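Local atomic coordinates of L-iditol 2-dehydrogenase (Clostridium scindens, PDB entry 4OH1), a protein that probably oxidises L-iditol and related polyols with NAD+, as a zinc-dependent member of the alcohol dehydrogenase family. Residues A[5-10]-A[50-55]; A[35-40]-A[79-84]; A[262-267]-A[289-294]. One frame throughout, in Å; residues are numbered along the deposited sequence. Where two conformers were deposited one is given.

Contact 1. Residues A[5-10]-A[50-55]; sequences LFVTSI and THILTG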
ATOM      1  N   LEU A   5      39.449  -8.730 -16.463  1.00 40.28           N
ATOM      2  CA  LEU A   5      39.923  -9.011 -15.114  1.00 38.55           C
ATOM      3  C   LEU A   5      39.185 -10.181 -14.524  1.00 41.27           C
ATOM      4  O   LEU A   5      38.003 -10.304 -14.723  1.00 42.90           O
ATOM      5  CB  LEU A   5      39.641  -7.828 -14.214  1.00 37.54           C
ATOM      6  CG  LEU A   5      40.140  -6.513 -14.775  1.00 37.28           C
ATOM      7  CD1 LEU A   5      39.892  -5.379 -13.788  1.00 38.44           C
ATOM      8  CD2 LEU A   5      41.579  -6.614 -15.127  1.00 38.77           C
ATOM      9  N   PHE A   6      39.896 -10.987 -13.748  1.00 41.88           N
ATOM     10  CA  PHE A   6      39.352 -12.153 -13.103  1.00 44.24           C
ATOM     11  C   PHE A   6      39.804 -12.137 -11.661  1.00 46.63           C
ATOM     12  O   PHE A   6      40.881 -11.606 -11.311  1.00 48.51           O
ATOM     13  CB  PHE A   6      39.904 -13.419 -13.768  1.00 48.01           C
ATOM     14  CG  PHE A   6      39.421 -13.628 -15.170  1.00 48.31           C
ATOM     15  CD1 PHE A   6      40.038 -12.971 -16.242  1.00 48.96           C
ATOM     16  CD2 PHE A   6      38.352 -14.474 -15.431  1.00 49.52           C
ATOM     17  CE1 PHE A   6      39.585 -13.147 -17.546  1.00 47.74           C
ATOM     18  CE2 PHE A   6      37.889 -14.660 -16.749  1.00 49.18           C
ATOM     19  CZ  PHE A   6      38.506 -13.987 -17.802  1.00 47.93           C
ATOM     20  N   VAL A   7      38.982 -12.720 -10.812  1.00 47.67           N
ATOM     21  CA  VAL A   7      39.342 -12.944  -9.431  1.00 47.97           C
ATOM     22  C   VAL A   7      40.186 -14.191  -9.499  1.00 51.55           C
ATOM     23  O   VAL A   7      39.673 -15.230  -9.915  1.00 53.91           O
ATOM     24  CB  VAL A   7      38.099 -13.219  -8.568  1.00 48.67           C
ATOM     25  CG1 VAL A   7      38.499 -13.606  -7.144  1.00 51.29           C
ATOM     26  CG2 VAL A   7      37.223 -11.996  -8.529  1.00 47.08           C
ATOM     27  N   THR A   8      41.473 -14.078  -9.133  1.00 52.12           N
ATOM     28  CA  THR A   8      42.435 -15.194  -9.171  1.00 56.60           C
ATOM     29  C   THR A   8      42.656 -15.912  -7.820  1.00 58.45           C
ATOM     30  O   THR A   8      42.977 -17.087  -7.805  1.00 62.70           O
ATOM     31  CB  THR A   8      43.791 -14.746  -9.786  1.00 58.29           C
ATOM     32  OG1 THR A   8      44.227 -13.517  -9.191  1.00 56.17           O
ATOM     33  CG2 THR A   8      43.643 -14.530 -11.305  1.00 55.03           C
ATOM     34  N   SER A   9      42.462 -15.218  -6.702  1.00 60.94           N
ATOM     35  CA  SER A   9      42.385 -15.860  -5.391  1.00 64.93           C
ATOM     36  C   SER A   9      41.433 -15.106  -4.485  1.00 69.01           C
ATOM     37  O   SER A   9      41.187 -13.924  -4.697  1.00 68.64           O
ATOM     38  CB  SER A   9      43.761 -15.863  -4.751  1.00 67.76           C
ATOM     39  OG  SER A   9      44.120 -14.539  -4.379  1.00 70.43           O
ATOM     40  N   ILE A  10      40.920 -15.781  -3.459  1.00 78.29           N
ATOM     41  CA  ILE A  10      40.067 -15.141  -2.426  1.00 90.78           C
ATOM     42  C   ILE A  10      40.767 -15.189  -1.075  1.00 92.47           C
ATOM     43  O   ILE A  10      41.840 -15.790  -0.961  1.00 90.38           O
ATOM     44  CB  ILE A  10      38.695 -15.843  -2.270  1.00 97.03           C
ATOM     45  CG1 ILE A  10      38.901 -17.369  -2.264  1.00104.49           C
ATOM     46  CG2 ILE A  10      37.716 -15.405  -3.386  1.00 93.85           C
ATOM     47  CD1 ILE A  10      37.844 -18.124  -1.505  1.00110.99           C
ATOM     48  N   THR A  50      34.438  -6.691  -3.067  1.00 72.46           N
ATOM     49  CA  THR A  50      35.445  -6.586  -1.984  1.00 77.57           C
ATOM     50  C   THR A  50      35.321  -7.762  -0.988  1.00 74.25           C
ATOM     51  O   THR A  50      36.334  -8.259  -0.510  1.00 78.29           O
ATOM     52  CB  THR A  50      35.358  -5.214  -1.173  1.00 76.05           C
ATOM     53  OG1 THR A  50      34.933  -4.138  -2.016  1.00 70.06           O
ATOM     54  CG2 THR A  50      36.700  -4.842  -0.517  1.00 78.95           C
ATOM     55  N   HIS A  51      34.080  -8.168  -0.676  1.00 75.35           N
ATOM     56  CA  HIS A  51      33.773  -9.310   0.225  1.00 80.84           C
ATOM     57  C   HIS A  51      34.302 -10.638  -0.344  1.00 75.72           C
ATOM     58  O   HIS A  51      34.807 -11.466   0.405  1.00 79.04           O
ATOM     59  CB  HIS A  51      32.244  -9.391   0.503  1.00 86.14           C
ATOM     60  CG  HIS A  51      31.826 -10.508   1.423  1.00 97.17           C
ATOM     61  ND1 HIS A  51      31.567 -10.313   2.764  1.00104.64           N
ATOM     62  CD2 HIS A  51      31.595 -11.823   1.189  1.00 98.73           C
ATOM     63  CE1 HIS A  51      31.208 -11.458   3.318  1.00105.05           C
ATOM     64  NE2 HIS A  51      31.222 -12.391   2.383  1.00103.34           N
ATOM     65  N   ILE A  52      34.183 -10.837  -1.661  1.00 74.37           N
ATOM     66  CA  ILE A  52      34.768 -12.019  -2.344  1.00 76.10           C
ATOM     67  C   ILE A  52      36.264 -12.062  -2.085  1.00 71.31           C
ATOM     68  O   ILE A  52      36.837 -13.108  -1.791  1.00 79.01           O
ATOM     69  CB  ILE A  52      34.513 -12.009  -3.904  1.00 71.28           C
ATOM     70  CG1 ILE A  52      33.015 -12.209  -4.207  1.00 73.12           C
ATOM     71  CG2 ILE A  52      35.325 -13.096  -4.603  1.00 71.71           C
ATOM     72  CD1 ILE A  52      32.581 -11.797  -5.623  1.00 73.62           C
ATOM     73  N   LEU A  53      36.875 -10.894  -2.169  1.00 65.44           N
ATOM     74  CA  LEU A  53      38.307 -10.806  -2.190  1.00 75.05           C
ATOM     75  C   LEU A  53      38.912 -10.811  -0.782  1.00 80.56           C
ATOM     76  O   LEU A  53      39.810 -11.579  -0.486  1.00 74.02           O
ATOM     77  CB  LEU A  53      38.712  -9.544  -2.956  1.00 71.48           C
ATOM     78  CG  LEU A  53      38.524  -9.662  -4.470  1.00 66.01           C
ATOM     79  CD1 LEU A  53      38.291  -8.280  -5.167  1.00 61.97           C
ATOM     80  CD2 LEU A  53      39.747 -10.375  -5.013  1.00 62.51           C
ATOM     81  N   THR A  54      38.394  -9.946   0.076  1.00 84.81           N
ATOM     82  CA  THR A  54      38.994  -9.691   1.377  1.00 85.31           C
ATOM     83  C   THR A  54      38.104 -10.236   2.504  1.00 86.03           C
ATOM     84  O   THR A  54      38.379 -10.021   3.696  1.00 73.98           O
ATOM     85  CB  THR A  54      39.234  -8.161   1.551  1.00 83.81           C
ATOM     86  OG1 THR A  54      37.992  -7.444   1.388  1.00 74.74           O
ATOM     87  CG2 THR A  54      40.294  -7.659   0.535  1.00 83.52           C
ATOM     88  N   GLY A  55      37.059 -10.967   2.121  1.00 87.12           N
ATOM     89  CA  GLY A  55      35.973 -11.265   3.032  1.00 90.78           C
ATOM     90  C   GLY A  55      35.874 -12.699   3.514  1.00 98.51           C
ATOM     91  O   GLY A  55      36.549 -13.651   3.003  1.00 84.69           O
TER
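In the GroES-like catalytic domain of a zinc-dependent alcohol dehydrogenase, strand 2-9 and the residue after it, I10, pack against the last turn of helix 48-54, with V7 and I10 meeting I52 and L53. The contact is small and largely apolar, built from branched side chains that meet through single methyl groups. V7 supplies a single branch: with CG1 anti to the backbone N (chi1 174°), this methyl touches two neighbours on the helix, 4.1 Å from I52 CG2 and equally far from L53 CD2. I52 offers the same CG2 branch to V7 and to I10. L53 sets out with its CB directed away from the strand, yet its CD2 swings back to lie 3.8 Å from S9 O. The strand and helix segments run roughly the same way, 26° apart, and draw together at their C-terminal ends, where the CA atoms of I10 and L53 are nearest. Around this core, F72 lies against V7, V21 of strand 20-26 against L53, and helix 60-66 against I10. I52 also borders the catalytic zinc region, its side chain about 7 Å from that of the zinc ligand H74. Closest of the apolar pairs is the one at the strand's end, where I10 CG2 meets I52 CG2 at 3.5 Å. The same I10 CG2 lies only 2.9 Å from I52 O, a tight approach to a carbonyl oxygen buried without a polar partner.

Contact 2. Residues A[35-40]-A[79-84]; sequences EIRIKV and VIDKVG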
ATOM      1  N   GLU A  35      20.782 -11.842 -28.067  1.00 43.48           N
ATOM      2  CA  GLU A  35      21.814 -11.286 -27.219  1.00 42.32           C
ATOM      3  C   GLU A  35      22.397 -10.054 -27.840  1.00 40.31           C
ATOM      4  O   GLU A  35      22.157  -9.773 -28.996  1.00 39.90           O
ATOM      5  CB  GLU A  35      22.921 -12.305 -26.962  1.00 44.76           C
ATOM      6  CG  GLU A  35      22.503 -13.399 -26.010  1.00 46.52           C
ATOM      7  CD  GLU A  35      23.556 -14.497 -25.825  1.00 50.88           C
ATOM      8  OE1 GLU A  35      24.452 -14.710 -26.666  1.00 57.41           O
ATOM      9  OE2 GLU A  35      23.460 -15.182 -24.805  1.00 59.84           O
ATOM     10  N   ILE A  36      23.176  -9.323 -27.046  1.00 40.17           N
ATOM     11  CA  ILE A  36      23.697  -8.026 -27.417  1.00 39.30           C
ATOM     12  C   ILE A  36      25.078  -7.970 -26.824  1.00 42.49           C
ATOM     13  O   ILE A  36      25.278  -8.342 -25.656  1.00 42.19           O
ATOM     14  CB  ILE A  36      22.845  -6.899 -26.786  1.00 41.84           C
ATOM     15  CG1 ILE A  36      21.405  -6.975 -27.284  1.00 44.28           C
ATOM     16  CG2 ILE A  36      23.413  -5.560 -27.125  1.00 40.93           C
ATOM     17  CD1 ILE A  36      20.578  -5.834 -26.858  1.00 45.23           C
ATOM     18  N   ARG A  37      26.038  -7.482 -27.598  1.00 43.97           N
ATOM     19  CA  ARG A  37      27.355  -7.275 -27.084  1.00 41.67           C
ATOM     20  C   ARG A  37      27.558  -5.790 -26.864  1.00 40.58           C
ATOM     21  O   ARG A  37      27.234  -4.954 -27.719  1.00 39.19           O
ATOM     22  CB  ARG A  37      28.401  -7.816 -28.034  1.00 47.33           C
ATOM     23  CG  ARG A  37      29.801  -7.613 -27.491  1.00 52.60           C
ATOM     24  CD  ARG A  37      30.779  -7.373 -28.618  1.00 57.32           C
ATOM     25  NE  ARG A  37      31.020  -8.607 -29.265  1.00 55.36           N
ATOM     26  CZ  ARG A  37      31.298  -8.769 -30.558  1.00 58.52           C
ATOM     27  NH1 ARG A  37      31.388  -7.762 -31.420  1.00 57.51           N
ATOM     28  NH2 ARG A  37      31.486  -9.995 -30.980  1.00 54.08           N
ATOM     29  N   ILE A  38      28.102  -5.488 -25.689  1.00 36.88           N
ATOM     30  CA  ILE A  38      28.394  -4.147 -25.251  1.00 41.45           C
ATOM     31  C   ILE A  38      29.858  -3.929 -25.318  1.00 37.93           C
ATOM     32  O   ILE A  38      30.644  -4.743 -24.860  1.00 36.80           O
ATOM     33  CB  ILE A  38      28.046  -3.907 -23.697  1.00 45.82           C
ATOM     34  CG1 ILE A  38      26.629  -4.246 -23.373  1.00 51.37           C
ATOM     35  CG2 ILE A  38      28.265  -2.490 -23.293  1.00 50.50           C
ATOM     36  CD1 ILE A  38      25.720  -3.797 -24.454  1.00 56.01           C
ATOM     37  N   LYS A  39      30.228  -2.776 -25.786  1.00 38.69           N
ATOM     38  CA  LYS A  39      31.544  -2.319 -25.555  1.00 41.90           C
ATOM     39  C   LYS A  39      31.485  -1.545 -24.233  1.00 41.62           C
ATOM     40  O   LYS A  39      30.821  -0.503 -24.154  1.00 40.91           O
ATOM     41  CB  LYS A  39      31.973  -1.374 -26.636  1.00 45.72           C
ATOM     42  CG  LYS A  39      33.400  -1.100 -26.544  1.00 52.00           C
ATOM     43  CD  LYS A  39      33.806   0.208 -27.126  1.00 59.69           C
ATOM     44  CE  LYS A  39      35.328   0.207 -27.165  1.00 65.35           C
ATOM     45  NZ  LYS A  39      35.803   1.527 -27.575  1.00 77.42           N
ATOM     46  N   VAL A  40      32.244  -2.006 -23.238  1.00 39.12           N
ATOM     47  CA  VAL A  40      32.115  -1.453 -21.915  1.00 38.33           C
ATOM     48  C   VAL A  40      32.986  -0.229 -21.832  1.00 38.57           C
ATOM     49  O   VAL A  40      34.141  -0.264 -22.191  1.00 35.84           O
ATOM     50  CB  VAL A  40      32.478  -2.462 -20.857  1.00 37.25           C
ATOM     51  CG1 VAL A  40      32.218  -1.881 -19.458  1.00 39.93           C
ATOM     52  CG2 VAL A  40      31.634  -3.710 -21.022  1.00 39.48           C
ATOM     53  N   VAL A  79      28.399   1.076 -24.763  1.00 44.85           N
ATOM     54  CA  VAL A  79      27.729   1.303 -26.049  1.00 40.81           C
ATOM     55  C   VAL A  79      27.531  -0.068 -26.721  1.00 39.65           C
ATOM     56  O   VAL A  79      28.396  -0.933 -26.659  1.00 39.32           O
ATOM     57  CB  VAL A  79      28.570   2.237 -26.903  1.00 45.16           C
ATOM     58  CG1 VAL A  79      27.919   2.494 -28.196  1.00 50.35           C
ATOM     59  CG2 VAL A  79      28.753   3.569 -26.194  1.00 47.56           C
ATOM     60  N   ILE A  80      26.377  -0.282 -27.332  1.00 38.43           N
ATOM     61  CA  ILE A  80      26.124  -1.492 -28.065  1.00 38.74           C
ATOM     62  C   ILE A  80      27.112  -1.608 -29.250  1.00 42.52           C
ATOM     63  O   ILE A  80      27.275  -0.679 -30.030  1.00 38.83           O
ATOM     64  CB  ILE A  80      24.701  -1.549 -28.576  1.00 39.96           C
ATOM     65  CG1 ILE A  80      23.723  -1.576 -27.393  1.00 39.24           C
ATOM     66  CG2 ILE A  80      24.508  -2.794 -29.452  1.00 42.74           C
ATOM     67  CD1 ILE A  80      22.278  -1.991 -27.729  1.00 38.72           C
ATOM     68  N   ASP A  81      27.761  -2.765 -29.322  1.00 41.86           N
ATOM     69  CA  ASP A  81      28.781  -3.074 -30.299  1.00 43.38           C
ATOM     70  C   ASP A  81      28.274  -4.057 -31.361  1.00 43.92           C
ATOM     71  O   ASP A  81      28.717  -4.007 -32.483  1.00 44.78           O
ATOM     72  CB  ASP A  81      29.940  -3.733 -29.590  1.00 45.16           C
ATOM     73  CG  ASP A  81      31.097  -3.993 -30.499  1.00 49.69           C
ATOM     74  OD1 ASP A  81      31.680  -2.993 -30.965  1.00 55.20           O
ATOM     75  OD2 ASP A  81      31.440  -5.179 -30.721  1.00 47.04           O
ATOM     76  N   LYS A  82      27.348  -4.939 -31.009  1.00 41.27           N
ATOM     77  CA  LYS A  82      26.798  -5.891 -31.941  1.00 42.06           C
ATOM     78  C   LYS A  82      25.527  -6.513 -31.374  1.00 43.92           C
ATOM     79  O   LYS A  82      25.421  -6.765 -30.162  1.00 42.13           O
ATOM     80  CB  LYS A  82      27.800  -6.992 -32.177  1.00 48.21           C
ATOM     81  CG  LYS A  82      27.291  -8.140 -33.000  1.00 51.05           C
ATOM     82  CD  LYS A  82      28.439  -8.988 -33.509  1.00 56.96           C
ATOM     83  CE  LYS A  82      27.967 -10.222 -34.321  1.00 60.35           C
ATOM     84  NZ  LYS A  82      29.139 -11.093 -34.573  1.00 63.44           N
ATOM     85  N   VAL A  83      24.570  -6.743 -32.257  1.00 45.03           N
ATOM     86  CA  VAL A  83      23.206  -7.114 -31.907  1.00 46.82           C
ATOM     87  C   VAL A  83      22.808  -8.416 -32.659  1.00 47.17           C
ATOM     88  O   VAL A  83      22.937  -8.486 -33.853  1.00 47.76           O
ATOM     89  CB  VAL A  83      22.234  -5.965 -32.352  1.00 50.25           C
ATOM     90  CG1 VAL A  83      20.812  -6.304 -31.979  1.00 55.71           C
ATOM     91  CG2 VAL A  83      22.558  -4.671 -31.674  1.00 51.44           C
ATOM     92  N   GLY A  84      22.310  -9.430 -31.969  1.00 48.41           N
ATOM     93  CA  GLY A  84      21.660 -10.554 -32.643  1.00 48.13           C
ATOM     94  C   GLY A  84      20.419 -10.109 -33.416  1.00 50.31           C
ATOM     95  O   GLY A  84      19.794  -9.097 -33.112  1.00 48.75           O
TER
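R37 faces both D81 and K82 across a pair of antiparallel strands, which makes this a classic beta bulge: one residue on strand 35-44 is matched by two on strand 75-83. The backbone bonds show the shift. R37 N donates to K82 O at 2.7 Å, while R37 O receives two amides, D81 N at 2.8 Å and the longer K82 N at 3.3 Å. Beyond the bulge the register is displaced by one, so that K39 and V79 exchange a reciprocal pair of bonds; at the other end G84 N, in the N-cap position of helix 85-89, donates to E35 O. Charge pairing uses the same bulge, where R37, CG anti to the backbone N (chi1 -179°) and chain bent beyond, lies alongside D81. The D81 carboxylate meets the guanidinium edge, NH1 donating to OD2 at 2.7 Å nearly along its C-O bond, though the planes are turned 41° apart. Over one guanidinium face lies K82 CB, 3.7 Å from R37 NH1. The two cationic ends share E30, which salt-bridges both K82 NZ and R37 NH2. Apolar contacts gather on the other side, where I36 CG2 rests 3.8 Å from I80 CG2 and I38 CD1 touches I80 CG1. In the GroES-like domain, strand 133-137 flanks strand 35-44, strand 97-100 packs V98 against I38 and I80, and helix 85-89 sets A87 against I36.

Contact 3. Residues A[262-267]-A[289-294]; sequences LARDGD and YWDQKH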
ATOM      1  N   LEU A 262      15.353   2.561  16.163  1.00 34.75           N
ATOM      2  CA  LEU A 262      14.128   2.508  15.449  1.00 33.07           C
ATOM      3  C   LEU A 262      12.902   2.937  16.310  1.00 35.19           C
ATOM      4  O   LEU A 262      12.682   2.448  17.394  1.00 34.79           O
ATOM      5  CB  LEU A 262      13.955   1.070  14.904  1.00 32.09           C
ATOM      6  CG  LEU A 262      12.822   0.980  13.853  1.00 35.78           C
ATOM      7  CD1 LEU A 262      13.154   1.699  12.582  1.00 33.21           C
ATOM      8  CD2 LEU A 262      12.558  -0.501  13.578  1.00 38.25           C
ATOM      9  N   ALA A 263      12.120   3.865  15.794  1.00 33.23           N
ATOM     10  CA  ALA A 263      10.889   4.316  16.453  1.00 32.08           C
ATOM     11  C   ALA A 263       9.818   3.260  16.492  1.00 32.76           C
ATOM     12  O   ALA A 263       9.872   2.268  15.764  1.00 33.87           O
ATOM     13  CB  ALA A 263      10.358   5.513  15.746  1.00 33.70           C
ATOM     14  N   ARG A 264       8.816   3.478  17.348  1.00 34.54           N
ATOM     15  CA  ARG A 264       7.658   2.618  17.383  1.00 34.94           C
ATOM     16  C   ARG A 264       6.993   2.677  16.023  1.00 34.49           C
ATOM     17  O   ARG A 264       6.925   3.731  15.426  1.00 33.69           O
ATOM     18  CB  ARG A 264       6.674   3.033  18.479  1.00 39.17           C
ATOM     19  CG  ARG A 264       7.255   2.974  19.870  1.00 44.17           C
ATOM     20  CD  ARG A 264       6.226   3.417  20.964  1.00 46.54           C
ATOM     21  NE  ARG A 264       5.363   2.307  21.354  1.00 48.38           N
ATOM     22  CZ  ARG A 264       4.228   2.456  22.032  1.00 55.26           C
ATOM     23  NH1 ARG A 264       3.818   3.670  22.379  1.00 54.09           N
ATOM     24  NH2 ARG A 264       3.481   1.408  22.362  1.00 56.85           N
ATOM     25  N   ASP A 265       6.540   1.540  15.521  1.00 33.34           N
ATOM     26  CA  ASP A 265       6.015   1.447  14.180  1.00 33.40           C
ATOM     27  C   ASP A 265       7.022   1.783  13.052  1.00 31.43           C
ATOM     28  O   ASP A 265       6.618   2.011  11.936  1.00 29.90           O
ATOM     29  CB  ASP A 265       4.756   2.329  14.020  1.00 34.12           C
ATOM     30  CG  ASP A 265       3.858   1.860  12.889  1.00 39.91           C
ATOM     31  OD1 ASP A 265       3.745   0.612  12.684  1.00 40.53           O
ATOM     32  OD2 ASP A 265       3.245   2.712  12.191  1.00 44.03           O
ATOM     33  N   GLY A 266       8.304   1.863  13.343  1.00 33.09           N
ATOM     34  CA  GLY A 266       9.306   2.181  12.340  1.00 33.38           C
ATOM     35  C   GLY A 266       9.699   0.994  11.461  1.00 33.88           C
ATOM     36  O   GLY A 266       9.354  -0.148  11.770  1.00 29.57           O
ATOM     37  N   ASP A 267      10.450   1.273  10.390  1.00 30.60           N
ATOM     38  CA  ASP A 267      10.869   0.250   9.431  1.00 30.49           C
ATOM     39  C   ASP A 267      12.358   0.224   9.356  1.00 30.26           C
ATOM     40  O   ASP A 267      13.008   1.226   8.999  1.00 30.57           O
ATOM     41  CB  ASP A 267      10.320   0.487   8.038  1.00 30.98           C
ATOM     42  CG  ASP A 267       8.837   0.371   7.982  1.00 33.00           C
ATOM     43  OD1 ASP A 267       8.370  -0.763   7.775  1.00 35.03           O
ATOM     44  OD2 ASP A 267       8.141   1.409   8.133  1.00 34.16           O
ATOM     45  N   TYR A 289       6.166  -6.666  20.359  1.00 40.27           N
ATOM     46  CA  TYR A 289       4.896  -6.461  21.006  1.00 42.56           C
ATOM     47  C   TYR A 289       4.708  -4.981  21.442  1.00 41.13           C
ATOM     48  O   TYR A 289       3.759  -4.365  20.992  1.00 45.78           O
ATOM     49  CB  TYR A 289       4.705  -7.428  22.158  1.00 47.92           C
ATOM     50  CG  TYR A 289       3.495  -7.085  22.964  1.00 56.18           C
ATOM     51  CD1 TYR A 289       2.216  -7.363  22.489  1.00 58.43           C
ATOM     52  CD2 TYR A 289       3.625  -6.421  24.172  1.00 61.71           C
ATOM     53  CE1 TYR A 289       1.136  -7.035  23.210  1.00 60.31           C
ATOM     54  CE2 TYR A 289       2.545  -6.082  24.906  1.00 64.83           C
ATOM     55  CZ  TYR A 289       1.308  -6.382  24.427  1.00 67.76           C
ATOM     56  OH  TYR A 289       0.244  -6.024  25.196  1.00 72.81           O
ATOM     57  N   TRP A 290       5.605  -4.398  22.239  1.00 40.76           N
ATOM     58  CA  TRP A 290       5.357  -3.034  22.745  0.50 40.72           C
ATOM     59  C   TRP A 290       5.621  -2.016  21.664  1.00 41.33           C
ATOM     60  O   TRP A 290       4.801  -1.148  21.466  1.00 39.07           O
ATOM     61  CB  TRP A 290       6.065  -2.657  24.089  0.50 40.90           C
ATOM     62  CG  TRP A 290       5.586  -1.272  24.571  0.50 40.87           C
ATOM     63  CD1 TRP A 290       6.265  -0.108  24.482  0.50 41.05           C
ATOM     64  CD2 TRP A 290       4.292  -0.933  25.100  0.50 41.69           C
ATOM     65  NE1 TRP A 290       5.506   0.928  24.937  0.50 40.94           N
ATOM     66  CE2 TRP A 290       4.289   0.446  25.333  0.50 42.07           C
ATOM     67  CE3 TRP A 290       3.150  -1.671  25.424  0.50 43.25           C
ATOM     68  CZ2 TRP A 290       3.191   1.107  25.845  0.50 42.24           C
ATOM     69  CZ3 TRP A 290       2.070  -1.015  25.945  0.50 44.16           C
ATOM     70  CH2 TRP A 290       2.094   0.355  26.147  0.50 45.03           C
ATOM     71  N   ASP A 291       6.718  -2.144  20.923  1.00 39.36           N
ATOM     72  CA  ASP A 291       7.106  -1.121  19.947  1.00 38.94           C
ATOM     73  C   ASP A 291       6.598  -1.264  18.490  1.00 38.57           C
ATOM     74  O   ASP A 291       6.719  -0.336  17.686  1.00 38.74           O
ATOM     75  CB  ASP A 291       8.637  -0.910  19.997  1.00 42.46           C
ATOM     76  CG  ASP A 291       9.055  -0.061  21.196  1.00 42.96           C
ATOM     77  OD1 ASP A 291       8.165   0.449  21.927  1.00 48.19           O
ATOM     78  OD2 ASP A 291      10.265   0.091  21.383  1.00 46.37           O
ATOM     79  N   GLN A 292       6.014  -2.404  18.153  1.00 35.64           N
ATOM     80  CA  GLN A 292       5.451  -2.568  16.869  1.00 36.72           C
ATOM     81  C   GLN A 292       6.493  -2.263  15.753  1.00 35.66           C
ATOM     82  O   GLN A 292       6.203  -1.609  14.767  1.00 35.66           O
ATOM     83  CB  GLN A 292       4.183  -1.684  16.759  1.00 41.78           C
ATOM     84  CG  GLN A 292       3.290  -2.159  15.600  1.00 45.86           C
ATOM     85  CD  GLN A 292       1.910  -1.547  15.555  1.00 48.43           C
ATOM     86  OE1 GLN A 292       0.971  -2.033  16.197  1.00 50.62           O
ATOM     87  NE2 GLN A 292       1.773  -0.472  14.770  1.00 45.99           N
ATOM     88  N   LYS A 293       7.713  -2.734  15.928  1.00 34.36           N
ATOM     89  CA  LYS A 293       8.741  -2.521  14.930  1.00 32.30           C
ATOM     90  C   LYS A 293       8.546  -3.433  13.705  1.00 31.85           C
ATOM     91  O   LYS A 293       7.843  -4.424  13.758  1.00 32.24           O
ATOM     92  CB  LYS A 293      10.132  -2.655  15.524  1.00 34.29           C
ATOM     93  CG  LYS A 293      10.488  -1.570  16.533  1.00 33.78           C
ATOM     94  CD  LYS A 293      11.746  -1.946  17.293  1.00 35.33           C
ATOM     95  CE  LYS A 293      12.151  -0.813  18.243  1.00 36.96           C
ATOM     96  NZ  LYS A 293      13.473  -1.125  18.813  1.00 36.74           N
ATOM     97  N   HIS A 294       9.058  -2.986  12.563  1.00 33.25           N
ATOM     98  CA  HIS A 294       9.001  -3.766  11.333  1.00 35.30           C
ATOM     99  C   HIS A 294      10.444  -3.930  10.899  1.00 32.58           C
ATOM    100  O   HIS A 294      11.164  -2.925  10.727  1.00 30.74           O
ATOM    101  CB  HIS A 294       8.172  -3.092  10.238  1.00 35.13           C
ATOM    102  CG  HIS A 294       6.871  -2.553  10.719  1.00 33.43           C
ATOM    103  ND1 HIS A 294       5.754  -3.326  10.846  1.00 36.83           N
ATOM    104  CD2 HIS A 294       6.517  -1.316  11.129  1.00 35.08           C
ATOM    105  CE1 HIS A 294       4.768  -2.599  11.345  1.00 34.88           C
ATOM    106  NE2 HIS A 294       5.210  -1.381  11.532  1.00 36.53           N
TER
HETATM  107  O   HOH W   1      14.223   1.275  19.989  1.00 52.05           O
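Two side-chain donors converge on one carboxylate oxygen: D265 OD1 accepts from H294 NE2 at 2.7 Å and from Q292 NE2 at 3.1 Å. They reach it from opposite faces of the carboxylate plane, and the oxygen lies close to the plane of the Q292 amide and of the H294 ring. The histidine bond is nearly straight, at 175°. CG of D265 is placed anti to the backbone N (chi1 -156°), which lays its side chain alongside that of Q292. The other polar atoms of Q292 and H294 find partners across the subunit interface, where I299 N of the second subunit donates to Q292 OE1 and H294 ND1 is hydrogen-bonded to H296 ND1 of that subunit.

R264 serves a different set of acceptors. Its NH2 donates to W290 O at 3.0 Å, in the guanidinium plane. In one of the two modelled W290 conformers, the guanidinium stacks flat on the indole, planes 10° apart, with CZ off-centre, 4.0 Å from the five-membered ring's centroid, as a cation-pi contact. D291 OD1 lies 3.4 Å from R264 NE in a long salt bridge; the stronger partner of D291 is R241, through OD2.

Backbone groups are paired too. D265 N donates to D291 O at 2.9 Å, and G266 N closes the type II turn on A263 O. K293 NZ is held by L259 O and D287, and donates to a water that in turn reaches L262 O, while L262 CD2 packs against the lysine's CB and CG. Finally H294 N donates to G266 O, the start of the parallel pairing of strands 266-270 and 294-297 at the edge of a Rossmann-type sheet, which runs on antiparallel into the second subunit.

Overall arrangement
The three contacts sample both domains of the dehydrogenase: contacts 1 and 2 the GroES-like one, contact 3 the Rossmann-type one. Contacts 1 and 2 interleave along the chain, strand 35-44 leading directly into helix 48-54, yet their centres stand about 27 Å apart and their nearest atoms about 10 Å. Contact 1 lies nearest the active-site metal: the side chain of I52 is about 11 Å from a bound zinc ion. Contact 2 lies away from both metal sites. Contact 3 comes later in the chain, with its centre about 38 Å from that of contact 1 and about 48 Å from that of contact 2, on the opposite side of the chain's centre from the latter. Of the three, contact 3 alone is touched by another subunit.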